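Local coordinates for protein extracellular ligand-binding receptor (Rhodopseudomonas palustris, PDB 4F06) that binds p-hydroxybenzoic acid and probably serves as the solute-binding receptor of an ABC transporter for lignin-derived aromatic acids, at residues N84-A89 with T106-E111; V100-A105 with V117-T122; A145-G150 with M176-T181. All coordinates share one frame; numbering follows the deposited sequence.

Contact 1: N84-A89 with T106-E111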
loop_
_atom_site.group_PDB
_atom_site.type_symbol
_atom_site.label_atom_id
_atom_site.label_comp_id
_atom_site.label_asym_id
_atom_site.label_seq_id
_atom_site.Cartn_x
_atom_site.Cartn_y
_atom_site.Cartn_z
ATOM N N ASN A 84 11.374 7.046 3.470
ATOM C CA ASN A 84 12.249 6.883 2.311
ATOM C C ASN A 84 11.737 7.631 1.107
ATOM O O ASN A 84 12.500 8.341 0.430
ATOM C CB ASN A 84 12.461 5.392 2.030
ATOM C CG ASN A 84 13.187 4.698 3.169
ATOM O OD1 ASN A 84 13.959 5.337 3.941
ATOM N ND2 ASN A 84 13.025 3.372 3.259
ATOM N N ALA A 85 10.423 7.567 0.862
ATOM C CA ALA A 85 9.831 8.374 -0.207
ATOM C C ALA A 85 10.014 9.875 0.067
ATOM O O ALA A 85 10.306 10.653 -0.859
ATOM C CB ALA A 85 8.357 8.085 -0.344
HETATM N N MSE A 86 9.870 10.291 1.322
HETATM C CA MSE A 86 10.087 11.699 1.644
HETATM C C MSE A 86 11.490 12.183 1.374
HETATM O O MSE A 86 11.677 13.349 1.016
HETATM C CB MSE A 86 9.729 11.955 3.112
HETATM C CG MSE A 86 8.269 11.745 3.508
HETATM SE SE MSE A 86 7.125 13.059 2.742
HETATM C CE MSE A 86 5.548 12.670 3.866
ATOM N N ALA A 87 12.474 11.313 1.550
ATOM C CA ALA A 87 13.869 11.680 1.308
ATOM C C ALA A 87 14.150 11.874 -0.177
ATOM O O ALA A 87 14.968 12.716 -0.547
ATOM C CB ALA A 87 14.781 10.600 1.896
ATOM N N VAL A 88 13.476 11.108 -1.024
ATOM C CA VAL A 88 13.736 11.149 -2.471
ATOM C C VAL A 88 12.945 12.292 -3.139
ATOM O O VAL A 88 13.438 12.926 -4.067
ATOM C CB VAL A 88 13.390 9.783 -3.112
ATOM C CG1 VAL A 88 13.529 9.858 -4.620
ATOM C CG2 VAL A 88 14.314 8.725 -2.537
ATOM N N ALA A 89 11.739 12.587 -2.628
ATOM C CA ALA A 89 10.836 13.569 -3.262
ATOM C C ALA A 89 11.489 14.913 -3.660
ATOM O O ALA A 89 11.269 15.368 -4.785
ATOM C CB ALA A 89 9.649 13.809 -2.348
ATOM N N THR A 106 1.553 7.784 3.044
ATOM C CA THR A 106 1.215 9.020 3.802
ATOM C C THR A 106 0.679 10.037 2.772
ATOM O O THR A 106 1.269 10.256 1.696
ATOM C CB THR A 106 2.456 9.511 4.548
ATOM O OG1 THR A 106 2.774 8.514 5.534
ATOM C CG2 THR A 106 2.226 10.855 5.268
ATOM N N SER A 107 -0.428 10.696 3.125
ATOM C CA SER A 107 -1.117 11.553 2.132
ATOM C C SER A 107 -0.202 12.626 1.568
ATOM O O SER A 107 -0.206 12.854 0.363
ATOM C CB SER A 107 -2.353 12.223 2.755
ATOM O OG SER A 107 -3.404 11.302 2.947
ATOM N N SER A 108 0.566 13.307 2.415
ATOM C CA SER A 108 1.323 14.466 1.968
ATOM C C SER A 108 2.473 14.143 1.024
ATOM O O SER A 108 3.062 15.075 0.478
ATOM C CB SER A 108 1.863 15.259 3.154
ATOM O OG SER A 108 2.777 14.440 3.873
ATOM N N ILE A 109 2.822 12.867 0.808
ATOM C CA ILE A 109 3.959 12.571 -0.075
ATOM C C ILE A 109 3.745 13.227 -1.441
ATOM O O ILE A 109 4.684 13.752 -2.025
ATOM C CB ILE A 109 4.152 11.060 -0.200
ATOM C CG1 ILE A 109 4.631 10.465 1.137
ATOM C CG2 ILE A 109 5.138 10.740 -1.336
ATOM C CD1 ILE A 109 4.675 8.943 1.159
ATOM N N THR A 110 2.534 13.166 -2.011
ATOM C CA THR A 110 2.322 13.713 -3.365
ATOM C C THR A 110 2.505 15.235 -3.401
ATOM O O THR A 110 2.767 15.763 -4.473
ATOM C CB THR A 110 0.940 13.313 -3.926
ATOM O OG1 THR A 110 -0.059 13.710 -2.969
ATOM C CG2 THR A 110 0.829 11.825 -4.199
ATOM N N GLU A 111 2.374 15.895 -2.256
ATOM C CA GLU A 111 2.541 17.345 -2.205
ATOM C C GLU A 111 4.007 17.755 -2.218
ATOM O O GLU A 111 4.299 18.949 -2.314
ATOM C CB GLU A 111 1.865 17.944 -0.947
ATOM C CG GLU A 111 0.353 17.709 -0.931
ATOM C CD GLU A 111 -0.211 18.225 0.384
ATOM O OE1 GLU A 111 0.166 17.685 1.480
ATOM O OE2 GLU A 111 -1.028 19.149 0.335
#

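Contact 2: V100-A105 with V117-T122. With PHB (p-hydroxybenzoic acid), chain B.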
loop_
_atom_site.group_PDB
_atom_site.type_symbol
_atom_site.label_atom_id
_atom_site.label_comp_id
_atom_site.label_asym_id
_atom_site.label_seq_id
_atom_site.Cartn_x
_atom_site.Cartn_y
_atom_site.Cartn_z
ATOM N N VAL A 100 7.163 7.168 -9.466
ATOM C CA VAL A 100 5.894 6.460 -9.305
ATOM C C VAL A 100 5.935 5.683 -7.994
ATOM O O VAL A 100 6.656 4.694 -7.853
ATOM C CB VAL A 100 5.685 5.491 -10.489
ATOM C CG1 VAL A 100 4.324 4.816 -10.319
ATOM C CG2 VAL A 100 5.730 6.256 -11.817
ATOM N N VAL A 101 5.227 6.197 -6.995
ATOM C CA VAL A 101 5.244 5.599 -5.673
ATOM C C VAL A 101 4.337 4.373 -5.702
ATOM O O VAL A 101 3.144 4.469 -6.033
ATOM C CB VAL A 101 4.790 6.611 -4.588
ATOM C CG1 VAL A 101 4.610 5.958 -3.228
ATOM C CG2 VAL A 101 5.814 7.734 -4.503
HETATM N N MSE A 102 4.904 3.224 -5.304
HETATM C CA MSE A 102 4.211 1.956 -5.376
HETATM C C MSE A 102 3.873 1.379 -4.016
HETATM O O MSE A 102 3.391 0.245 -3.929
HETATM C CB MSE A 102 5.002 0.959 -6.188
HETATM C CG MSE A 102 5.188 1.318 -7.652
HETATM SE SE MSE A 102 6.573 0.211 -8.487
HETATM C CE MSE A 102 6.268 0.681 -10.342
ATOM N N ASN A 103 4.113 2.124 -2.942
ATOM C CA ASN A 103 3.562 1.727 -1.647
ATOM C C ASN A 103 3.366 2.922 -0.712
ATOM O O ASN A 103 2.222 3.212 -0.300
ATOM C CB ASN A 103 4.369 0.636 -0.912
ATOM C CG ASN A 103 3.600 0.111 0.270
ATOM O OD1 ASN A 103 2.610 -0.615 0.096
ATOM N ND2 ASN A 103 3.987 0.511 1.482
ATOM N N ALA A 104 4.464 3.599 -0.336
ATOM C CA ALA A 104 4.446 4.602 0.766
ATOM C C ALA A 104 3.159 5.412 0.703
ATOM O O ALA A 104 2.847 6.055 -0.323
ATOM C CB ALA A 104 5.638 5.503 0.591
ATOM N N ALA A 105 2.426 5.467 1.832
ATOM C CA ALA A 105 0.977 5.707 1.796
ATOM C C ALA A 105 0.591 6.977 2.583
ATOM O O ALA A 105 -0.601 7.247 2.792
ATOM C CB ALA A 105 0.257 4.497 2.365
ATOM N N VAL A 117 3.620 10.511 -8.870
ATOM C CA VAL A 117 2.287 9.918 -9.009
ATOM C C VAL A 117 2.255 8.644 -8.209
ATOM O O VAL A 117 3.276 7.972 -8.135
ATOM C CB VAL A 117 1.920 9.720 -10.505
ATOM C CG1 VAL A 117 2.922 8.790 -11.203
ATOM C CG2 VAL A 117 0.470 9.257 -10.707
ATOM N N ARG A 118 1.128 8.325 -7.573
ATOM C CA ARG A 118 1.092 7.185 -6.645
ATOM C C ARG A 118 0.048 6.176 -7.102
ATOM O O ARG A 118 -1.112 6.533 -7.312
ATOM C CB ARG A 118 0.800 7.684 -5.207
ATOM C CG ARG A 118 0.617 6.538 -4.218
ATOM C CD ARG A 118 0.861 6.973 -2.780
ATOM N NE ARG A 118 0.153 8.215 -2.454
ATOM C CZ ARG A 118 0.450 8.952 -1.369
ATOM N NH1 ARG A 118 1.402 8.499 -0.510
ATOM N NH2 ARG A 118 -0.171 10.107 -1.142
ATOM N N THR A 119 0.469 4.895 -7.216
ATOM C CA THR A 119 -0.438 3.819 -7.667
ATOM C C THR A 119 -0.719 2.835 -6.529
ATOM O O THR A 119 -1.306 1.758 -6.795
ATOM C CB THR A 119 0.157 3.054 -8.871
ATOM O OG1 THR A 119 1.451 2.586 -8.493
ATOM C CG2 THR A 119 0.274 3.967 -10.093
ATOM N N SER A 120 -0.377 3.196 -5.294
ATOM C CA SER A 120 -0.661 2.301 -4.177
ATOM C C SER A 120 -1.975 2.700 -3.508
ATOM O O SER A 120 -3.048 2.259 -3.967
ATOM C CB SER A 120 0.524 2.248 -3.207
ATOM O OG SER A 120 0.815 3.583 -2.731
ATOM N N PHE A 121 -1.928 3.561 -2.470
ATOM C CA PHE A 121 -3.094 3.876 -1.623
ATOM C C PHE A 121 -2.630 4.945 -0.684
ATOM O O PHE A 121 -1.418 5.184 -0.537
ATOM C CB PHE A 121 -3.611 2.621 -0.848
ATOM C CG PHE A 121 -2.528 1.947 0.008
ATOM C CD1 PHE A 121 -1.620 1.070 -0.635
ATOM C CD2 PHE A 121 -2.415 2.166 1.376
ATOM C CE1 PHE A 121 -0.632 0.400 0.115
ATOM C CE2 PHE A 121 -1.428 1.513 2.127
ATOM C CZ PHE A 121 -0.537 0.664 1.487
ATOM N N THR A 122 -3.573 5.563 0.020
ATOM C CA THR A 122 -3.212 6.340 1.230
ATOM C C THR A 122 -3.879 5.773 2.464
ATOM O O THR A 122 -4.868 5.012 2.398
ATOM C CB THR A 122 -3.474 7.868 1.156
ATOM O OG1 THR A 122 -4.870 8.110 1.349
ATOM C CG2 THR A 122 -2.956 8.444 -0.138
HETATM C "C1'" PHB B . 4.521 3.445 4.673
HETATM O "O1'" PHB B . 3.960 4.404 4.124
HETATM O "O2'" PHB B . 5.623 3.564 5.310
HETATM C C1 PHB B . 3.836 2.116 4.629
HETATM C C2 PHB B . 2.438 2.044 4.470
HETATM C C3 PHB B . 1.800 0.827 4.480
HETATM C C4 PHB B . 2.515 -0.335 4.683
HETATM C C5 PHB B . 3.883 -0.285 4.850
HETATM C C6 PHB B . 4.557 0.930 4.840
HETATM O O4 PHB B . 1.928 -1.547 4.751
#

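Contact 3: A145-G150 with M176-T181. With PHB (p-hydroxybenzoic acid), chain B; SO4 (sulfate ion), chain E.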
loop_
_atom_site.group_PDB
_atom_site.type_symbol
_atom_site.label_atom_id
_atom_site.label_comp_id
_atom_site.label_asym_id
_atom_site.label_seq_id
_atom_site.Cartn_x
_atom_site.Cartn_y
_atom_site.Cartn_z
ATOM N N ALA A 145 -4.443 1.633 17.859
ATOM C CA ALA A 145 -3.037 1.309 18.076
ATOM C C ALA A 145 -2.368 1.424 16.706
ATOM O O ALA A 145 -2.721 0.673 15.776
ATOM C CB ALA A 145 -2.853 -0.113 18.616
ATOM N N VAL A 146 -1.431 2.375 16.550
ATOM C CA VAL A 146 -0.787 2.554 15.267
ATOM C C VAL A 146 0.708 2.663 15.432
ATOM O O VAL A 146 1.189 3.168 16.473
ATOM C CB VAL A 146 -1.269 3.842 14.542
ATOM C CG1 VAL A 146 -2.727 3.733 14.172
ATOM C CG2 VAL A 146 -0.994 5.119 15.357
ATOM N N SER A 147 1.481 2.211 14.431
ATOM C CA SER A 147 2.933 2.438 14.469
ATOM C C SER A 147 3.191 3.953 14.483
ATOM O O SER A 147 2.554 4.725 13.749
ATOM C CB SER A 147 3.617 1.771 13.291
ATOM O OG SER A 147 3.426 0.375 13.388
ATOM N N ASP A 148 4.211 4.349 15.247
ATOM C CA ASP A 148 4.479 5.768 15.500
ATOM C C ASP A 148 5.376 6.373 14.419
ATOM O O ASP A 148 6.561 6.675 14.636
ATOM C CB ASP A 148 5.159 5.894 16.862
ATOM C CG ASP A 148 5.325 7.327 17.283
ATOM O OD1 ASP A 148 4.628 8.216 16.745
ATOM O OD2 ASP A 148 6.162 7.537 18.181
ATOM N N TYR A 149 4.814 6.575 13.234
ATOM C CA TYR A 149 5.478 7.340 12.170
ATOM C C TYR A 149 4.396 7.762 11.179
ATOM O O TYR A 149 3.221 7.476 11.371
ATOM C CB TYR A 149 6.662 6.575 11.504
ATOM C CG TYR A 149 6.290 5.457 10.521
ATOM C CD1 TYR A 149 5.403 4.411 10.858
ATOM C CD2 TYR A 149 6.896 5.421 9.282
ATOM C CE1 TYR A 149 5.113 3.412 9.924
ATOM C CE2 TYR A 149 6.607 4.422 8.352
ATOM C CZ TYR A 149 5.701 3.436 8.686
ATOM O OH TYR A 149 5.406 2.432 7.782
ATOM N N GLY A 150 4.795 8.423 10.091
ATOM C CA GLY A 150 3.889 9.130 9.176
ATOM C C GLY A 150 2.551 8.446 8.900
ATOM O O GLY A 150 1.501 9.027 9.163
HETATM N N MSE A 176 2.809 3.187 18.712
HETATM C CA MSE A 176 3.762 2.124 19.075
HETATM C C MSE A 176 5.067 2.320 18.316
HETATM O O MSE A 176 5.049 2.409 17.104
HETATM C CB MSE A 176 3.189 0.758 18.682
HETATM C CG MSE A 176 1.841 0.414 19.362
HETATM SE SE MSE A 176 1.081 -1.238 18.720
HETATM C CE MSE A 176 0.614 -0.664 16.926
ATOM N N PRO A 177 6.199 2.398 19.002
ATOM C CA PRO A 177 7.454 2.534 18.241
ATOM C C PRO A 177 7.570 1.460 17.161
ATOM O O PRO A 177 7.160 0.304 17.361
ATOM C CB PRO A 177 8.509 2.279 19.311
ATOM C CG PRO A 177 7.875 2.811 20.573
ATOM C CD PRO A 177 6.412 2.413 20.463
ATOM N N LEU A 178 8.165 1.813 16.023
ATOM C CA LEU A 178 8.402 0.857 14.927
ATOM C C LEU A 178 9.173 -0.384 15.350
ATOM O O LEU A 178 8.936 -1.475 14.804
ATOM C CB LEU A 178 9.123 1.528 13.748
ATOM C CG LEU A 178 8.214 2.244 12.773
ATOM C CD1 LEU A 178 9.057 3.103 11.832
ATOM C CD2 LEU A 178 7.305 1.271 12.032
ATOM N N SER A 179 10.040 -0.228 16.354
ATOM C CA SER A 179 10.889 -1.316 16.808
ATOM C C SER A 179 10.117 -2.278 17.702
ATOM O O SER A 179 10.672 -3.298 18.096
ATOM C CB SER A 179 12.085 -0.749 17.571
ATOM O OG SER A 179 11.668 0.044 18.654
ATOM N N THR A 180 8.856 -1.995 18.054
ATOM C CA THR A 180 8.119 -2.862 18.980
ATOM C C THR A 180 8.027 -4.301 18.472
ATOM O O THR A 180 7.595 -4.535 17.336
ATOM C CB THR A 180 6.683 -2.352 19.207
ATOM O OG1 THR A 180 6.729 -1.005 19.683
ATOM C CG2 THR A 180 5.942 -3.246 20.236
ATOM N N THR A 181 8.456 -5.257 19.310
ATOM C CA THR A 181 8.266 -6.670 19.025
ATOM C C THR A 181 7.438 -7.374 20.092
ATOM O O THR A 181 6.833 -8.433 19.802
ATOM C CB THR A 181 9.614 -7.405 18.915
ATOM O OG1 THR A 181 10.367 -7.160 20.096
ATOM C CG2 THR A 181 10.448 -6.916 17.681
HETATM C "C1'" PHB B . 4.521 3.445 4.673
HETATM O "O1'" PHB B . 3.960 4.404 4.124
HETATM O "O2'" PHB B . 5.623 3.564 5.310
HETATM C C1 PHB B . 3.836 2.116 4.629
HETATM C C2 PHB B . 2.438 2.044 4.470
HETATM C C3 PHB B . 1.800 0.827 4.480
HETATM C C4 PHB B . 2.515 -0.335 4.683
HETATM C C5 PHB B . 3.883 -0.285 4.850
HETATM C C6 PHB B . 4.557 0.930 4.840
HETATM O O4 PHB B . 1.928 -1.547 4.751
HETATM S S SO4 E . 8.321 9.605 9.280
HETATM O O1 SO4 E . 9.021 8.266 9.311
HETATM O O2 SO4 E . 9.401 10.618 9.296
HETATM O O3 SO4 E . 7.394 9.354 8.186
HETATM O O4 SO4 E . 7.471 9.778 10.456
HETATM O O HOH W 1 4.838 -0.465 15.627
HETATM O O HOH W 2 8.569 4.713 15.636
#

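Contact 1: N84-A89 with T106-E111
Met86, present as selenomethionine, lays the end of its chain across Ile109, and this one methyl group gathers most of the contact. CG stands beside the backbone N (chi1 -64°) and the chain bends again at chi2 (-69°), after which it runs out nearly straight, carrying SE and CE away from the helix to the facing 3-10 turn. CE comes within 3.6 Å of Ile109 CG1, while Met86 SE keeps 3.9 Å from the same carbon. Deeper in, Ala85 CB meets Ile109 CD1 at 4.1 Å, and Ala104 also packs on the isoleucine, with the Arg118 side chain touching it as well. The two elements follow successive parallel strands of an alpha/beta sheet in this periplasmic binding protein: helix 82-88 comes after strand 75-78, and residues 106-111 belong to the loop that leaves strand 99-101. Thr106 joins them a second time, since its OG1 is hydrogen-bonded to Thr82 OG1 in the first turn of the helix while its CG2 lies 4.0 Å from Met86 CE. Packing thins out toward Ala89, whose CB stays 5.0 Å from Ile109 O. The outer side is marked by Met86 and Ser108, both partly exposed; there Met86 CE sits only 3.3 Å from Ser108 OG. A bound sulfate, probably from the crystallisation liquor, lies about 5 Å from the Met86 side chain.

Contact 2: V100-A105 with V117-T122
An extended start (chi1 174°) followed by a bend at chi3 (48°) runs the Arg118 side chain alongside Val101, its CD 3.9 Å from Val101 CG1, and turns the guanidinium toward the loop beyond. There NH1 donates to Ala104 O at 2.8 Å, with the oxygen in the guanidinium plane. NH1 and NH2 also bond Thr106 O and Ser107 O, so one buried arginine grips three carbonyl oxygens of the loop after strand 99-101, while Thr122 CG2 lies over one of its faces. Phe121, its CG set between backbone N and carbonyl carbon (chi1 56°), swings its ring back to touch Ala105 CB with CE2 at 3.4 Å. Ser120 OG donates to Asn103 O at 2.8 Å, reaching it from above the carbonyl plane. Behind these groups the backbones pair in parallel: Val101 N to Val117 O and Thr119 N to Val101 O, the latter 3.0 Å long and almost straight on to the carbonyl. At the front, Ala105 N donates to O1' of p-hydroxybenzoic acid at 3.0 Å, and Phe121 CZ lies 3.8 Å from its C3. Loops leaving the C-terminal ends of parallel strands to form a ligand pocket are characteristic of the alpha/beta lobes of periplasmic binding proteins.

Contact 3: A145-G150 with M176-T181
Ser147 and Met176 form the last bridge between parallel strands 141-147 and 169-176, neighbours joined through helix 150-165 in a beta-alpha-beta unit whose leading loop enters the ligand pocket. Met176 N donates to Val146 O at 2.8 Å, and Met176 O takes Asp148 N from well above its carbonyl plane. Asp148 is the centre of an inverse gamma turn, which leads to Tyr149 at the N-cap position of helix 150-165. The tyrosine ring crosses Leu178 at about a right angle: Leu178 CD1 stands over one face in a CH-pi contact, 4.0 Å from the ring centroid, and Leu178 CD2 touches Tyr149 CE1 at 3.7 Å. Thus steadied, Tyr149 OH donates to O2' of p-hydroxybenzoic acid at 2.7 Å. Putting a phenylalanine here removes that hydroxyl and would probably leave the ligand carboxylate without one of its donors, although the packing on Leu178 could remain. A sulfate oxygen, O1, lies at the ring edge, and Gly150 N makes weak bonds to the same ion. On the buried side Met176 bends at chi3 (-69°), bringing CE to 3.9 Å from Ala145 CB; Phe211 of helix 206-217 packs on both residues. Beyond the strand, a type I turn runs from Pro177 to Thr180, and Pro177 O accepts from both Thr180 N and Thr180 OG1, the hydroxyl at 2.7 Å.

Contact 2 lies in, and contact 1 beside, the same sheet, and they draw on one stretch of chain: the loop leaving strand 99-101 supplies a segment to each, and the two contacts touch one another. Contact 2, wholly buried, combines strand pairing with polar grips on loop carbonyls; contact 1, also largely buried, relies on apolar packing between a helix and a 3-10 turn. Contact 3 belongs to the other sheet and is partly open, with waters and an exposed turn at its margin. Although about 20 Å separates their centres, contacts 2 and 3 meet at the ligand: a backbone N-H from the first sheet's loop and a phenolic hydroxyl from the second hold different oxygens of the same carboxylate, as befits a cleft between two lobes.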